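Local coordinates for dinoflagellate luciferase (Lingulodinium polyedrum, PDB 1VPR), which oxidises dinoflagellate luciferin, an open tetrapyrrole, with molecular oxygen to give blue light near 475 nm, as the third of three homologous luciferase domains, at residues M92-D103 / R278-R289; Y76-P84 / F302-P310. All coordinates share one frame; numbering follows the deposited sequence.

Contact 1: M92-D103 / R278-R289; sequences MTEKLLKEADSD and RAFPVGPYTFMR
One face of the Phe287 ring receives Leu96 CD1, a CH-pi contact with the methyl 4.1 Å from the ring centroid and 25° off its normal. The rings of Phe280 and Tyr285 are met at the edge instead: Leu96 CD2 lies near the plane of Phe280, and the selenium of Met92, a selenomethionine, sits in the plane of Tyr285, 3.7 Å from Tyr285 CD2, a Met-aromatic contact. A face of Tyr285 is taken by Pro284 CG of its own segment. These groups belong to a beta hairpin of the calycin-type barrel, strands 278-282 and 285-289 joined by a type II' turn, on whose outside helix 92-100 lies, its axis at 39° to strand 285-289. Leu96 forks between the strands, CD1 going to Phe287 while CD2 goes to Phe280 and Val282 CG2. Met92 bends at its third torsion, which brings CE under the turn, 3.4 Å from Val282 CG1 and beside Gly283 CA.

At the other end of the helix the contact turns polar. Arg289 is buried, and its guanidinium grips Asp103 end-on with OD2 in its plane: Arg289 NH1 donates to Asp103 OD2 at 2.8 Å from above the carboxylate plane, and Arg289 NH2 meets the anti lone pair of the same OD2 at 2.9 Å; the two planes are 60° apart. Asp103 OD1 is held by Thr105. OD2 also lies over a face of the Arg278 guanidinium, a long salt bridge of charge alone, while Arg289 NH1 stands over the centre of that guanidinium and Glu276 pairs with Arg278 NE. The shared carboxylate probably offsets the two neighbouring positive charges. One water ties helix to strand, donating to Leu96 O at 2.9 Å and accepting from Arg289 NH2 at 2.8 Å.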
loop_
_atom_site.group_PDB
_atom_site.type_symbol
_atom_site.label_atom_id
_atom_site.label_comp_id
_atom_site.label_asym_id
_atom_site.label_seq_id
_atom_site.Cartn_x
_atom_site.Cartn_y
_atom_site.Cartn_z
HETATM N N MSE A 92 15.021 -2.706 -19.230
HETATM C CA MSE A 92 15.750 -2.449 -17.998
HETATM C C MSE A 92 15.019 -3.176 -16.879
HETATM O O MSE A 92 15.642 -3.743 -15.987
HETATM C CB MSE A 92 15.789 -0.953 -17.694
HETATM C CG MSE A 92 16.509 -0.140 -18.737
HETATM SE SE MSE A 92 16.232 1.770 -18.499
HETATM C CE MSE A 92 17.988 2.261 -17.941
ATOM N N THR A 93 13.687 -3.161 -16.927
ATOM C CA THR A 93 12.884 -3.806 -15.886
ATOM C C THR A 93 13.082 -5.326 -15.848
ATOM O O THR A 93 13.214 -5.929 -14.771
ATOM C CB THR A 93 11.399 -3.439 -16.062
ATOM O OG1 THR A 93 11.258 -2.008 -15.975
ATOM C CG2 THR A 93 10.545 -4.072 -14.973
ATOM N N GLU A 94 13.125 -5.948 -17.022
ATOM C CA GLU A 94 13.342 -7.390 -17.095
ATOM C C GLU A 94 14.689 -7.738 -16.442
ATOM O O GLU A 94 14.788 -8.695 -15.675
ATOM C CB GLU A 94 13.321 -7.842 -18.549
ATOM N N LYS A 95 15.723 -6.951 -16.721
ATOM C CA LYS A 95 17.037 -7.217 -16.141
ATOM C C LYS A 95 17.008 -7.040 -14.620
ATOM O O LYS A 95 17.582 -7.854 -13.883
ATOM C CB LYS A 95 18.086 -6.305 -16.792
ATOM C CG LYS A 95 19.511 -6.464 -16.249
ATOM C CD LYS A 95 20.523 -5.755 -17.166
ATOM C CE LYS A 95 21.880 -5.611 -16.484
ATOM N NZ LYS A 95 22.285 -6.898 -15.831
ATOM N N LEU A 96 16.331 -5.993 -14.140
ATOM C CA LEU A 96 16.229 -5.766 -12.695
ATOM C C LEU A 96 15.481 -6.923 -12.009
ATOM O O LEU A 96 15.821 -7.331 -10.893
ATOM C CB LEU A 96 15.480 -4.461 -12.410
ATOM C CG LEU A 96 16.158 -3.139 -12.769
ATOM C CD1 LEU A 96 15.189 -1.977 -12.521
ATOM C CD2 LEU A 96 17.421 -2.968 -11.923
ATOM N N LEU A 97 14.452 -7.438 -12.674
ATOM C CA LEU A 97 13.661 -8.539 -12.129
ATOM C C LEU A 97 14.550 -9.757 -11.877
ATOM O O LEU A 97 14.514 -10.368 -10.795
ATOM C CB LEU A 97 12.559 -8.922 -13.115
ATOM C CG LEU A 97 11.125 -8.594 -12.732
ATOM C CD1 LEU A 97 10.185 -9.101 -13.825
ATOM C CD2 LEU A 97 10.798 -9.257 -11.388
ATOM N N LYS A 98 15.343 -10.097 -12.891
ATOM C CA LYS A 98 16.263 -11.221 -12.832
ATOM C C LYS A 98 17.330 -10.957 -11.775
ATOM O O LYS A 98 17.722 -11.852 -11.049
ATOM C CB LYS A 98 16.900 -11.432 -14.192
ATOM N N GLU A 99 17.800 -9.721 -11.687
ATOM C CA GLU A 99 18.810 -9.392 -10.686
ATOM C C GLU A 99 18.209 -9.480 -9.285
ATOM O O GLU A 99 18.907 -9.789 -8.325
ATOM C CB GLU A 99 19.359 -7.983 -10.921
ATOM C CG GLU A 99 20.220 -7.872 -12.156
ATOM C CD GLU A 99 20.717 -6.466 -12.403
ATOM O OE1 GLU A 99 21.440 -6.260 -13.402
ATOM O OE2 GLU A 99 20.394 -5.561 -11.607
ATOM N N ALA A 100 16.911 -9.222 -9.177
ATOM C CA ALA A 100 16.243 -9.263 -7.888
ATOM C C ALA A 100 16.307 -10.642 -7.226
ATOM O O ALA A 100 16.366 -10.731 -6.009
ATOM C CB ALA A 100 14.801 -8.819 -8.042
ATOM N N ASP A 101 16.304 -11.721 -8.002
ATOM C CA ASP A 101 16.357 -13.053 -7.389
ATOM C C ASP A 101 17.676 -13.416 -6.722
ATOM O O ASP A 101 17.703 -14.279 -5.842
ATOM C CB ASP A 101 16.025 -14.135 -8.411
ATOM C CG ASP A 101 14.615 -14.024 -8.908
ATOM O OD1 ASP A 101 13.688 -13.989 -8.063
ATOM O OD2 ASP A 101 14.431 -13.956 -10.141
ATOM N N SER A 102 18.762 -12.753 -7.120
ATOM C CA SER A 102 20.089 -13.022 -6.559
ATOM C C SER A 102 20.528 -11.960 -5.570
ATOM O O SER A 102 21.617 -12.061 -4.994
ATOM C CB SER A 102 21.131 -13.073 -7.672
ATOM O OG SER A 102 20.662 -13.871 -8.736
ATOM N N ASP A 103 19.691 -10.944 -5.372
ATOM C CA ASP A 103 20.031 -9.851 -4.473
ATOM C C ASP A 103 20.094 -10.297 -3.018
ATOM O O ASP A 103 19.093 -10.713 -2.445
ATOM C CB ASP A 103 19.021 -8.704 -4.612
ATOM C CG ASP A 103 19.523 -7.400 -4.003
ATOM O OD1 ASP A 103 20.394 -7.443 -3.096
ATOM O OD2 ASP A 103 19.036 -6.319 -4.423
ATOM N N ARG A 278 13.181 0.592 -2.170
ATOM C CA ARG A 278 14.454 1.271 -2.371
ATOM C C ARG A 278 14.459 1.952 -3.726
ATOM O O ARG A 278 13.909 1.422 -4.707
ATOM C CB ARG A 278 15.646 0.295 -2.267
ATOM C CG ARG A 278 15.789 -0.726 -3.376
ATOM C CD ARG A 278 17.119 -1.494 -3.248
ATOM N NE ARG A 278 17.119 -2.410 -2.099
ATOM C CZ ARG A 278 18.146 -3.191 -1.762
ATOM N NH1 ARG A 278 18.042 -3.991 -0.715
ATOM N NH2 ARG A 278 19.282 -3.168 -2.464
ATOM N N ALA A 279 15.061 3.137 -3.774
ATOM C CA ALA A 279 15.168 3.906 -5.012
ATOM C C ALA A 279 16.624 3.870 -5.466
ATOM O O ALA A 279 17.524 4.028 -4.651
ATOM C CB ALA A 279 14.743 5.356 -4.776
ATOM N N PHE A 280 16.853 3.684 -6.760
ATOM C CA PHE A 280 18.222 3.633 -7.289
ATOM C C PHE A 280 18.193 3.963 -8.781
ATOM O O PHE A 280 17.172 3.796 -9.448
ATOM C CB PHE A 280 18.831 2.237 -7.050
ATOM C CG PHE A 280 17.967 1.120 -7.540
ATOM C CD1 PHE A 280 18.046 0.689 -8.867
ATOM C CD2 PHE A 280 17.016 0.539 -6.702
ATOM C CE1 PHE A 280 17.187 -0.299 -9.353
ATOM C CE2 PHE A 280 16.156 -0.446 -7.174
ATOM C CZ PHE A 280 16.242 -0.867 -8.508
ATOM N N PRO A 281 19.315 4.439 -9.329
ATOM C CA PRO A 281 19.349 4.783 -10.749
ATOM C C PRO A 281 19.682 3.615 -11.677
ATOM O O PRO A 281 20.350 2.651 -11.274
ATOM C CB PRO A 281 20.414 5.875 -10.793
ATOM C CG PRO A 281 21.431 5.336 -9.812
ATOM C CD PRO A 281 20.561 4.848 -8.651
ATOM N N VAL A 282 19.157 3.687 -12.898
ATOM C CA VAL A 282 19.438 2.704 -13.947
ATOM C C VAL A 282 19.433 3.551 -15.223
ATOM O O VAL A 282 18.427 4.185 -15.565
ATOM C CB VAL A 282 18.355 1.614 -14.086
ATOM C CG1 VAL A 282 18.815 0.586 -15.129
ATOM C CG2 VAL A 282 18.091 0.940 -12.734
ATOM N N GLY A 283 20.556 3.583 -15.926
ATOM C CA GLY A 283 20.598 4.407 -17.119
ATOM C C GLY A 283 20.277 5.839 -16.738
ATOM O O GLY A 283 20.752 6.325 -15.703
ATOM N N PRO A 284 19.443 6.540 -17.519
ATOM C CA PRO A 284 19.075 7.936 -17.255
ATOM C C PRO A 284 17.885 8.091 -16.320
ATOM O O PRO A 284 17.415 9.217 -16.110
ATOM C CB PRO A 284 18.723 8.437 -18.644
ATOM C CG PRO A 284 17.887 7.249 -19.134
ATOM C CD PRO A 284 18.773 6.055 -18.741
ATOM N N TYR A 285 17.408 6.975 -15.770
ATOM C CA TYR A 285 16.217 6.961 -14.890
ATOM C C TYR A 285 16.441 6.592 -13.450
ATOM O O TYR A 285 17.512 6.121 -13.069
ATOM C CB TYR A 285 15.188 5.949 -15.406
ATOM C CG TYR A 285 14.770 6.184 -16.824
ATOM C CD1 TYR A 285 14.205 7.402 -17.204
ATOM C CD2 TYR A 285 14.930 5.187 -17.799
ATOM C CE1 TYR A 285 13.805 7.627 -18.525
ATOM C CE2 TYR A 285 14.524 5.414 -19.141
ATOM C CZ TYR A 285 13.968 6.638 -19.479
ATOM O OH TYR A 285 13.603 6.904 -20.784
ATOM N N THR A 286 15.390 6.794 -12.649
ATOM C CA THR A 286 15.419 6.398 -11.254
ATOM C C THR A 286 14.305 5.363 -11.100
ATOM O O THR A 286 13.180 5.586 -11.532
ATOM C CB THR A 286 15.150 7.588 -10.295
ATOM O OG1 THR A 286 16.207 8.553 -10.421
ATOM C CG2 THR A 286 15.102 7.092 -8.828
ATOM N N PHE A 287 14.625 4.219 -10.508
ATOM C CA PHE A 287 13.637 3.187 -10.303
ATOM C C PHE A 287 13.417 2.953 -8.816
ATOM O O PHE A 287 14.237 3.331 -7.982
ATOM C CB PHE A 287 14.083 1.847 -10.926
ATOM C CG PHE A 287 13.889 1.762 -12.417
ATOM C CD1 PHE A 287 14.732 2.454 -13.290
ATOM C CD2 PHE A 287 12.875 0.976 -12.948
ATOM C CE1 PHE A 287 14.559 2.359 -14.659
ATOM C CE2 PHE A 287 12.697 0.880 -14.320
ATOM C CZ PHE A 287 13.537 1.569 -15.175
HETATM N N MSE A 288 12.300 2.319 -8.498
HETATM C CA MSE A 288 12.007 1.976 -7.132
HETATM C C MSE A 288 11.633 0.513 -7.143
HETATM O O MSE A 288 10.795 0.096 -7.940
HETATM C CB MSE A 288 10.823 2.793 -6.566
HETATM C CG MSE A 288 10.324 2.199 -5.252
HETATM SE SE MSE A 288 8.916 3.232 -4.385
HETATM C CE MSE A 288 10.011 4.475 -3.569
ATOM N N ARG A 289 12.254 -0.273 -6.273
ATOM C CA ARG A 289 11.903 -1.669 -6.189
ATOM C C ARG A 289 11.268 -1.930 -4.842
ATOM O O ARG A 289 11.829 -1.609 -3.801
ATOM C CB ARG A 289 13.117 -2.600 -6.357
ATOM C CG ARG A 289 12.706 -4.086 -6.312
ATOM C CD ARG A 289 13.920 -5.036 -6.271
ATOM N NE ARG A 289 14.693 -4.888 -5.029
ATOM C CZ ARG A 289 15.954 -5.305 -4.879
ATOM N NH1 ARG A 289 16.582 -5.135 -3.724
ATOM N NH2 ARG A 289 16.597 -5.883 -5.889
HETATM O O HOH W 1 16.506 -5.626 -8.678
#

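Contact 2: Y76-P84 / F302-P310; sequences YGGPLCEDP and FYVKVSNDP
Val306 O is crowded by three successive residues of the loop 76-84 but takes a single N-H from it: Leu80 N donates at 2.9 Å (N-H...O 155°), from well above the carbonyl plane, 47° out of it. Gly78 CA adds a CA-H...O contact at 3.1 Å, and Pro79 N stands close with no hydrogen to give. A side chain on Gly78 would run into this same oxygen. The loop presents these atoms through a type I turn, Gly78 to Cys81, closed by Cys81 N to Gly78 O.

The two methyls of Val306 diverge, CG1 to Cys81 O and Pro84 CB, CG2 to Tyr76 O. Pro84 CB also meets Val304 CG1 at 3.8 Å. Leu80 crosses Asn308 at about a right angle, its CD1 3.5 Å from Asn308 OD1, an oxygen that also accepts from Lys305 NZ.

Ser307 OG, anti to its own N (chi1 -176°), faces the Pro79 ring and accepts from Asp309 N at 3.0 Å. An alanine here would remove that acceptor and would probably leave Asp309 N without its mate, setting the chain after the strand freer to move. Two irregularities thus mark the end of strand 297-307: a classic beta bulge, Val306 and Ser307 both facing Arg164 of strand 163-169, and an ST turn that begins at the same Ser307.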
loop_
_atom_site.group_PDB
_atom_site.type_symbol
_atom_site.label_atom_id
_atom_site.label_comp_id
_atom_site.label_asym_id
_atom_site.label_seq_id
_atom_site.Cartn_x
_atom_site.Cartn_y
_atom_site.Cartn_z
ATOM N N TYR A 76 0.560 8.806 -18.809
ATOM C CA TYR A 76 1.193 8.278 -17.610
ATOM C C TYR A 76 2.629 8.730 -17.467
ATOM O O TYR A 76 3.201 8.657 -16.360
ATOM C CB TYR A 76 1.128 6.747 -17.603
ATOM C CG TYR A 76 -0.186 6.239 -17.068
ATOM C CD1 TYR A 76 -0.493 6.353 -15.708
ATOM C CD2 TYR A 76 -1.132 5.683 -17.917
ATOM C CE1 TYR A 76 -1.710 5.924 -15.212
ATOM C CE2 TYR A 76 -2.354 5.253 -17.435
ATOM C CZ TYR A 76 -2.641 5.372 -16.082
ATOM O OH TYR A 76 -3.855 4.927 -15.585
ATOM N N GLY A 77 3.200 9.180 -18.587
ATOM C CA GLY A 77 4.572 9.665 -18.611
ATOM C C GLY A 77 4.734 11.006 -17.901
ATOM O O GLY A 77 3.757 11.674 -17.556
ATOM N N GLY A 78 5.984 11.395 -17.667
ATOM C CA GLY A 78 6.273 12.651 -17.001
ATOM C C GLY A 78 7.599 13.163 -17.516
ATOM O O GLY A 78 8.266 12.461 -18.272
ATOM N N PRO A 79 8.038 14.357 -17.100
ATOM C CA PRO A 79 9.308 14.922 -17.568
ATOM C C PRO A 79 10.556 14.083 -17.378
ATOM O O PRO A 79 11.493 14.193 -18.173
ATOM C CB PRO A 79 9.383 16.265 -16.846
ATOM C CG PRO A 79 8.544 16.074 -15.656
ATOM C CD PRO A 79 7.380 15.254 -16.139
ATOM N N LEU A 80 10.589 13.245 -16.346
ATOM C CA LEU A 80 11.770 12.412 -16.124
ATOM C C LEU A 80 11.723 11.119 -16.921
ATOM O O LEU A 80 12.737 10.440 -17.048
ATOM C CB LEU A 80 11.911 12.079 -14.643
ATOM C CG LEU A 80 12.052 13.256 -13.679
ATOM C CD1 LEU A 80 11.982 12.693 -12.230
ATOM C CD2 LEU A 80 13.356 14.017 -13.938
ATOM N N CYS A 81 10.554 10.766 -17.446
ATOM C CA CYS A 81 10.414 9.535 -18.224
ATOM C C CYS A 81 9.080 9.646 -18.949
ATOM O O CYS A 81 8.015 9.347 -18.394
ATOM C CB CYS A 81 10.400 8.307 -17.314
ATOM S SG CYS A 81 10.176 6.744 -18.237
ATOM N N GLU A 82 9.153 10.083 -20.198
ATOM C CA GLU A 82 7.955 10.294 -21.002
ATOM C C GLU A 82 7.336 9.017 -21.533
ATOM O O GLU A 82 6.161 9.012 -21.910
ATOM C CB GLU A 82 8.277 11.212 -22.187
ATOM C CG GLU A 82 8.852 12.587 -21.810
ATOM C CD GLU A 82 7.791 13.570 -21.328
ATOM O OE1 GLU A 82 8.157 14.733 -21.024
ATOM O OE2 GLU A 82 6.595 13.191 -21.250
ATOM N N ASP A 83 8.116 7.942 -21.562
ATOM C CA ASP A 83 7.631 6.671 -22.091
ATOM C C ASP A 83 7.846 5.523 -21.101
ATOM O O ASP A 83 8.609 4.588 -21.378
ATOM C CB ASP A 83 8.377 6.376 -23.393
ATOM C CG ASP A 83 7.734 5.270 -24.200
ATOM O OD1 ASP A 83 8.412 4.776 -25.117
ATOM O OD2 ASP A 83 6.571 4.897 -23.922
ATOM N N PRO A 84 7.176 5.567 -19.939
ATOM C CA PRO A 84 7.342 4.495 -18.939
ATOM C C PRO A 84 6.977 3.084 -19.416
ATOM O O PRO A 84 7.538 2.095 -18.936
ATOM C CB PRO A 84 6.450 4.961 -17.769
ATOM C CG PRO A 84 5.388 5.821 -18.453
ATOM C CD PRO A 84 6.221 6.589 -19.466
ATOM N N PHE A 302 7.992 -3.120 -9.330
ATOM C CA PHE A 302 8.965 -2.132 -9.813
ATOM C C PHE A 302 8.234 -0.923 -10.358
ATOM O O PHE A 302 7.209 -1.071 -11.052
ATOM C CB PHE A 302 9.852 -2.694 -10.936
ATOM C CG PHE A 302 10.879 -3.691 -10.465
ATOM C CD1 PHE A 302 10.531 -5.020 -10.260
ATOM C CD2 PHE A 302 12.186 -3.292 -10.218
ATOM C CE1 PHE A 302 11.471 -5.941 -9.817
ATOM C CE2 PHE A 302 13.131 -4.204 -9.780
ATOM C CZ PHE A 302 12.771 -5.531 -9.579
ATOM N N TYR A 303 8.773 0.264 -10.061
ATOM C CA TYR A 303 8.208 1.538 -10.527
ATOM C C TYR A 303 9.330 2.359 -11.126
ATOM O O TYR A 303 10.496 2.252 -10.698
ATOM C CB TYR A 303 7.655 2.382 -9.365
ATOM C CG TYR A 303 6.758 1.669 -8.366
ATOM C CD1 TYR A 303 7.296 0.945 -7.297
ATOM C CD2 TYR A 303 5.385 1.799 -8.440
ATOM C CE1 TYR A 303 6.464 0.376 -6.316
ATOM C CE2 TYR A 303 4.542 1.241 -7.461
ATOM C CZ TYR A 303 5.092 0.538 -6.403
ATOM O OH TYR A 303 4.256 0.043 -5.416
ATOM N N VAL A 304 8.994 3.192 -12.099
ATOM C CA VAL A 304 9.992 4.076 -12.686
ATOM C C VAL A 304 9.543 5.508 -12.343
ATOM O O VAL A 304 8.348 5.823 -12.375
ATOM C CB VAL A 304 10.130 3.877 -14.223
ATOM C CG1 VAL A 304 8.794 4.182 -14.943
ATOM C CG2 VAL A 304 11.232 4.786 -14.752
ATOM N N LYS A 305 10.484 6.372 -11.978
ATOM C CA LYS A 305 10.129 7.736 -11.603
ATOM C C LYS A 305 9.855 8.610 -12.837
ATOM O O LYS A 305 10.744 8.832 -13.669
ATOM C CB LYS A 305 11.241 8.353 -10.755
ATOM C CG LYS A 305 10.709 9.435 -9.839
ATOM C CD LYS A 305 11.796 10.172 -9.107
ATOM C CE LYS A 305 11.162 11.083 -8.085
ATOM N NZ LYS A 305 12.206 11.792 -7.273
ATOM N N VAL A 306 8.622 9.094 -12.968
ATOM C CA VAL A 306 8.279 9.909 -14.133
ATOM C C VAL A 306 8.302 11.409 -13.819
ATOM O O VAL A 306 8.354 12.245 -14.733
ATOM C CB VAL A 306 6.903 9.471 -14.735
ATOM C CG1 VAL A 306 6.983 7.991 -15.216
ATOM C CG2 VAL A 306 5.779 9.621 -13.699
ATOM N N SER A 307 8.317 11.766 -12.538
ATOM C CA SER A 307 8.349 13.184 -12.167
ATOM C C SER A 307 8.770 13.423 -10.732
ATOM O O SER A 307 8.453 12.624 -9.873
ATOM C CB SER A 307 6.957 13.797 -12.325
ATOM O OG SER A 307 7.024 15.187 -12.048
ATOM N N ASN A 308 9.464 14.532 -10.467
ATOM C CA ASN A 308 9.840 14.882 -9.103
ATOM C C ASN A 308 8.637 15.516 -8.376
ATOM O O ASN A 308 8.676 15.735 -7.173
ATOM C CB ASN A 308 10.982 15.898 -9.091
ATOM C CG ASN A 308 12.324 15.273 -9.378
ATOM O OD1 ASN A 308 12.536 14.085 -9.111
ATOM N ND2 ASN A 308 13.254 16.073 -9.906
ATOM N N ASP A 309 7.564 15.796 -9.111
ATOM C CA ASP A 309 6.375 16.420 -8.555
ATOM C C ASP A 309 5.231 15.419 -8.397
ATOM O O ASP A 309 4.763 14.825 -9.389
ATOM C CB ASP A 309 5.938 17.560 -9.488
ATOM C CG ASP A 309 4.800 18.375 -8.931
ATOM O OD1 ASP A 309 4.391 19.326 -9.627
ATOM O OD2 ASP A 309 4.320 18.087 -7.810
ATOM N N PRO A 310 4.767 15.196 -7.149
ATOM C CA PRO A 310 3.669 14.242 -6.967
ATOM C C PRO A 310 2.347 14.825 -7.481
ATOM O O PRO A 310 1.393 14.081 -7.749
ATOM C CB PRO A 310 3.649 14.036 -5.457
ATOM C CG PRO A 310 4.048 15.407 -4.940
ATOM C CD PRO A 310 5.231 15.710 -5.851
#

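In the fold
Contacts 1 and 2 sit on the same side of the chain's centre, their own centres about 15 Å apart, and meet through adjacent antiparallel strands of the barrel, 285-294 and 297-307. Backbone bonds probably join them: Thr286 O lies 2.8 Å from Lys305 N, and Met288 N 2.8 Å from Tyr303 O. Side chains continue the seam, Arg289 CG reaching Phe302 CE2 at 3.5 Å, while Tyr285 CE1 packs on Leu80 O at 3.4 Å. Loop 76-84 shortly precedes helix 87-100, so one run of chain lies first against the end of strand 297-307 and then over the hairpin 278-289. Phe302, against Leu96 and Leu97, links strand and helix.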